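Local atomic coordinates of laccase (Botrytis aclada, PDB entry 3SQR), a protein that couples the one-electron oxidation of phenols to the reduction of oxygen to water at its copper centres, probably in lignin breakdown and detoxification of its products. Residues A[132-137]-A[141-146]; A[421-426]-A[542-547]. All coordinates share one frame; numbering follows the deposited sequence.

In the fold
The two contacts follow one another along the chain: contact 1 is closed within one long loop between strands 123-125 and 152-158, and contact 2 opens much later, joining helix 419-424 to the turn after strand 537-542. They fall in the first and third multicopper oxidase sequence regions, yet their centres are only about 12 Å apart, and Leu134 CD2 packs on Ile547 CG2 at 4.1 Å. Leu134 and Ile423 each rest on Ser521 of strand 520-526. Backbone bonds of Gly141 and Val142 with Thr419 and Thr420 also link the two. Distant sequence regions thus join beside a strand that ends in copper ligands, contact 1 near the copper cluster and contact 2 away from the metal sites.

Contact 1: A[132-137]-A[141-146]; sequences GSLEYD and GVTQCP
Thr143 packs against Leu134 and Asp137 where a long loop of the first cupredoxin-type domain of this multicopper oxidase folds back on itself, between strands 123-125 and 152-158. The short 3-10 turn at Leu134 and Glu135 faces the returning chain, and Thr143 supplies nearly half of the buried surface. Its CB lies 3.3 Å from Leu134 O, the carbonyl that also accepts the backbone N-H of Asp137. From there the side chain divides. The methyl CG2, placed opposite the threonine's own carbonyl carbon, enters the angle between two neighbours: Leu134 CD1 touches CG2 at 3.5 Å, the two side chains running at a slant to each other, and Asp137 CB lies 3.8 Å from it. The other branch is polar. With chi1 at 64°, OG1 turns toward the backbone and accepts the N-H of Val139. Thr143 OG1 also donates to a water 2.8 Å away. That water gives its own hydrogens to Glu135 O and, at 2.7 Å, to Gln144 OE1, so three otherwise separate oxygens are tied through one molecule.

Asp137, on which the methyl rests, belongs to the second shell of the copper cluster. Its OD2 is bonded to ND1 of the copper ligand His468, and its carbonyl O to ND1 of His124, probably a ligand of the type 2 copper; both bonds would fix the rotation of the imidazoles. Farther along, Cys145 forms a disulfide with Cys561 of helix 551-567. Just before it, Gln144 NE2 donates to Cys145 O over 2.8 Å, with an N-H...O angle of 156° and the acceptor close to the glutamine's amide plane.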
# COMPACT_ATOMS: atom_id res chain seq x y z
N GLY A 132 9.84 16.11 -6.56
CA GLY A 132 10.89 16.92 -5.98
C GLY A 132 11.31 16.57 -4.57
O GLY A 132 12.06 17.33 -3.90
N SER A 133 10.83 15.44 -4.06
CA SER A 133 11.23 15.00 -2.76
C SER A 133 11.56 13.51 -2.74
O SER A 133 11.28 12.78 -1.78
CB SER A 133 10.17 15.35 -1.73
OG SER A 133 8.92 14.82 -2.18
N LEU A 134 12.21 13.06 -3.82
CA LEU A 134 12.55 11.67 -4.04
C LEU A 134 13.19 11.07 -2.81
O LEU A 134 12.96 9.92 -2.43
CB LEU A 134 13.60 11.63 -5.19
CG LEU A 134 14.40 10.35 -5.23
CD1 LEU A 134 13.55 9.15 -5.70
CD2 LEU A 134 15.62 10.58 -6.23
N GLU A 135 14.02 11.88 -2.13
CA GLU A 135 14.83 11.40 -1.05
C GLU A 135 14.03 11.11 0.24
O GLU A 135 14.53 10.61 1.20
CB GLU A 135 15.96 12.37 -0.77
CG GLU A 135 15.56 13.64 -0.16
CD GLU A 135 14.95 14.72 -1.12
OE1 GLU A 135 14.77 14.49 -2.37
OE2 GLU A 135 14.73 15.83 -0.58
N TYR A 136 12.72 11.36 0.19
CA TYR A 136 11.87 11.11 1.30
C TYR A 136 10.80 10.06 0.96
O TYR A 136 9.86 9.85 1.74
CB TYR A 136 11.25 12.41 1.79
CG TYR A 136 12.33 13.36 2.32
CD1 TYR A 136 13.21 12.93 3.33
CD2 TYR A 136 12.51 14.61 1.76
CE1 TYR A 136 14.19 13.74 3.81
CE2 TYR A 136 13.50 15.46 2.25
CZ TYR A 136 14.35 15.00 3.24
OH TYR A 136 15.37 15.81 3.74
N ASP A 137 11.00 9.35 -0.15
CA ASP A 137 10.12 8.25 -0.50
C ASP A 137 10.17 7.05 0.44
O ASP A 137 9.24 6.24 0.51
CB ASP A 137 10.35 7.83 -1.94
CG ASP A 137 9.29 6.94 -2.49
OD1 ASP A 137 8.07 7.26 -2.28
OD2 ASP A 137 9.63 5.95 -3.16
N GLY A 141 17.78 1.36 0.29
CA GLY A 141 18.40 0.81 -0.88
C GLY A 141 18.08 1.50 -2.17
O GLY A 141 18.72 1.23 -3.20
N VAL A 142 17.02 2.31 -2.20
CA VAL A 142 16.70 3.07 -3.40
C VAL A 142 16.78 4.57 -3.15
O VAL A 142 17.52 5.30 -3.84
CB VAL A 142 15.31 2.70 -3.94
CG1 VAL A 142 14.94 3.66 -5.15
CG2 VAL A 142 15.19 1.16 -4.27
N THR A 143 16.00 5.09 -2.18
CA THR A 143 15.94 6.56 -1.93
C THR A 143 16.65 7.03 -0.68
O THR A 143 16.79 8.22 -0.41
CB THR A 143 14.49 7.06 -1.91
OG1 THR A 143 13.85 6.46 -0.81
CG2 THR A 143 13.77 6.70 -3.19
N GLN A 144 17.12 6.07 0.10
CA GLN A 144 17.87 6.33 1.31
C GLN A 144 18.60 5.09 1.79
O GLN A 144 18.26 3.96 1.45
CB GLN A 144 16.97 6.74 2.47
CG GLN A 144 15.95 5.73 2.89
CD GLN A 144 15.16 6.21 4.10
OE1 GLN A 144 14.09 6.83 3.93
NE2 GLN A 144 15.68 5.99 5.29
N CYS A 145 19.56 5.31 2.67
CA CYS A 145 20.06 4.27 3.52
C CYS A 145 19.01 4.10 4.64
O CYS A 145 18.30 5.06 4.96
CB CYS A 145 21.38 4.65 4.19
SG CYS A 145 22.76 4.78 2.97
N PRO A 146 19.01 2.94 5.26
CA PRO A 146 18.18 2.76 6.40
C PRO A 146 18.54 3.72 7.51
O PRO A 146 19.70 4.16 7.66
CB PRO A 146 18.39 1.31 6.78
CG PRO A 146 18.92 0.67 5.54
CD PRO A 146 19.73 1.70 4.94
O HOH W 1 13.78 8.00 1.50

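Contact 2: A[421-426]-A[542-547]; sequences LKIFNN and ESQSSI. With NAG (2-acetamido-2-deoxy-beta-D-glucopyranose), chain J.
The amide of Gln544 presents one face to Ile423, whose CG1 stands over it, 3.8 Å from Gln544 CD. Gln544 NE2 donates to a water 2.9 Å away and is also hydrogen-bonded to Glu427 O. That water donates in turn to Ile423 O at 2.6 Å, and weakly to Asn426 OD1, thereby bridging the end of helix 419-424 to the 3-10 turn of 544-546. An extended chain, with CG anti to the backbone N (chi1 -176°), carries the glutamine across to the helix. The second flat group, the amide of Asn426, is joined covalently through ND2 to C1 of an N-acetylglucosamine. Asn426 has positive phi and is the C-prime residue of a Schellman motif, its N-H returning to Ile423 O, so the glycan leaves from the point where the helix stops. The apolar part of the contact is made by Ile547 CD1, which meets Ile423 CG2 at 3.9 Å, the two side chains crossing at roughly a right angle. Ile423 rests as well on Ser521 of strand 520-526, while the ring of Phe424 makes an edge-to-face contact with Phe557 of helix 551-567, the helix that follows the turn after strand 537-542.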
# COMPACT_ATOMS: atom_id res chain seq x y z
N LEU A 421 22.18 7.24 -3.90
CA LEU A 421 23.61 7.53 -3.58
C LEU A 421 24.42 7.32 -4.83
O LEU A 421 25.25 8.16 -5.21
CB LEU A 421 24.07 6.73 -2.42
CG LEU A 421 25.56 6.92 -2.07
CD1 LEU A 421 25.86 8.41 -1.81
CD2 LEU A 421 25.86 6.04 -0.87
N LYS A 422 24.12 6.25 -5.52
CA LYS A 422 24.77 6.00 -6.82
C LYS A 422 24.53 7.14 -7.81
O LYS A 422 25.44 7.62 -8.53
CB LYS A 422 24.33 4.63 -7.35
CG LYS A 422 24.66 3.49 -6.45
CD LYS A 422 24.32 2.17 -7.10
CE LYS A 422 24.45 1.00 -6.21
NZ LYS A 422 25.93 0.69 -5.91
N ILE A 423 23.29 7.61 -7.90
CA ILE A 423 22.99 8.74 -8.70
C ILE A 423 23.71 10.02 -8.27
O ILE A 423 24.24 10.70 -9.10
CB ILE A 423 21.42 8.99 -8.69
CG1 ILE A 423 20.81 7.90 -9.52
CG2 ILE A 423 21.13 10.38 -9.17
CD1 ILE A 423 19.27 7.78 -9.30
N PHE A 424 23.73 10.34 -6.98
CA PHE A 424 24.50 11.47 -6.46
C PHE A 424 26.00 11.37 -6.82
O PHE A 424 26.66 12.40 -7.01
CB PHE A 424 24.37 11.58 -4.94
CG PHE A 424 22.94 11.93 -4.45
CD1 PHE A 424 21.95 12.37 -5.34
CD2 PHE A 424 22.64 11.87 -3.09
CE1 PHE A 424 20.67 12.70 -4.87
CE2 PHE A 424 21.39 12.17 -2.62
CZ PHE A 424 20.40 12.61 -3.49
N ASN A 425 26.51 10.16 -6.89
CA ASN A 425 27.87 9.90 -7.40
C ASN A 425 28.03 9.79 -8.90
O ASN A 425 29.10 9.39 -9.39
CB ASN A 425 28.41 8.67 -6.71
CG ASN A 425 28.83 8.96 -5.29
OD1 ASN A 425 28.29 8.40 -4.33
ND2 ASN A 425 29.82 9.88 -5.13
N ASN A 426 26.97 10.18 -9.64
CA ASN A 426 26.94 10.32 -11.09
C ASN A 426 27.10 9.01 -11.86
O ASN A 426 27.52 8.99 -13.00
CB ASN A 426 27.96 11.37 -11.55
CG ASN A 426 27.63 12.75 -11.05
OD1 ASN A 426 26.44 13.14 -10.97
ND2 ASN A 426 28.66 13.50 -10.70
N GLU A 542 14.48 7.36 -13.58
CA GLU A 542 13.79 8.26 -14.44
C GLU A 542 14.48 9.63 -14.53
O GLU A 542 14.61 10.35 -13.55
CB GLU A 542 12.34 8.49 -13.89
CG GLU A 542 11.50 9.42 -14.73
CD GLU A 542 10.11 9.54 -14.20
OE1 GLU A 542 9.76 8.68 -13.38
OE2 GLU A 542 9.46 10.53 -14.48
N SER A 543 14.87 9.99 -15.75
CA SER A 543 15.40 11.34 -15.99
C SER A 543 16.48 11.68 -14.99
O SER A 543 16.47 12.73 -14.33
CB SER A 543 14.26 12.35 -15.97
OG SER A 543 13.32 11.96 -16.94
N GLN A 544 17.44 10.78 -14.86
CA GLN A 544 18.43 10.89 -13.86
C GLN A 544 19.06 12.28 -13.70
O GLN A 544 19.27 12.76 -12.60
CB GLN A 544 19.55 9.87 -14.14
CG GLN A 544 20.54 9.88 -13.08
CD GLN A 544 21.47 8.74 -13.18
OE1 GLN A 544 21.13 7.70 -13.75
NE2 GLN A 544 22.65 8.89 -12.59
N SER A 545 19.41 12.87 -14.82
CA SER A 545 20.24 14.08 -14.75
C SER A 545 19.32 15.26 -14.41
O SER A 545 19.80 16.36 -14.08
CB SER A 545 20.98 14.30 -16.07
OG SER A 545 20.05 14.57 -17.11
N SER A 546 17.99 15.03 -14.46
CA SER A 546 17.08 16.08 -14.00
C SER A 546 16.70 16.03 -12.54
O SER A 546 15.87 16.86 -12.10
CB SER A 546 15.79 16.08 -14.81
OG SER A 546 16.04 16.32 -16.16
N ILE A 547 17.26 15.12 -11.76
CA ILE A 547 16.92 15.06 -10.36
C ILE A 547 17.51 16.29 -9.66
O ILE A 547 18.65 16.59 -9.88
CB ILE A 547 17.45 13.75 -9.68
CG1 ILE A 547 16.70 12.53 -10.26
CG2 ILE A 547 17.30 13.76 -8.18
CD1 ILE A 547 17.38 11.17 -10.04
C1 NAG J . 28.43 14.86 -10.24
C2 NAG J . 29.48 15.34 -9.25
C3 NAG J . 29.32 16.85 -8.99
C4 NAG J . 29.07 17.67 -10.26
C5 NAG J . 27.94 17.03 -11.07
C6 NAG J . 27.62 17.81 -12.35
C7 NAG J . 30.34 13.81 -7.49
C8 NAG J . 29.97 12.98 -6.29
N2 NAG J . 29.34 14.49 -8.06
O3 NAG J . 30.49 17.31 -8.36
O4 NAG J . 28.67 18.99 -9.96
O5 NAG J . 28.35 15.71 -11.39
O6 NAG J . 28.77 17.81 -13.18
O7 NAG J . 31.51 13.86 -7.88
O HOH W 2 23.59 11.44 -11.53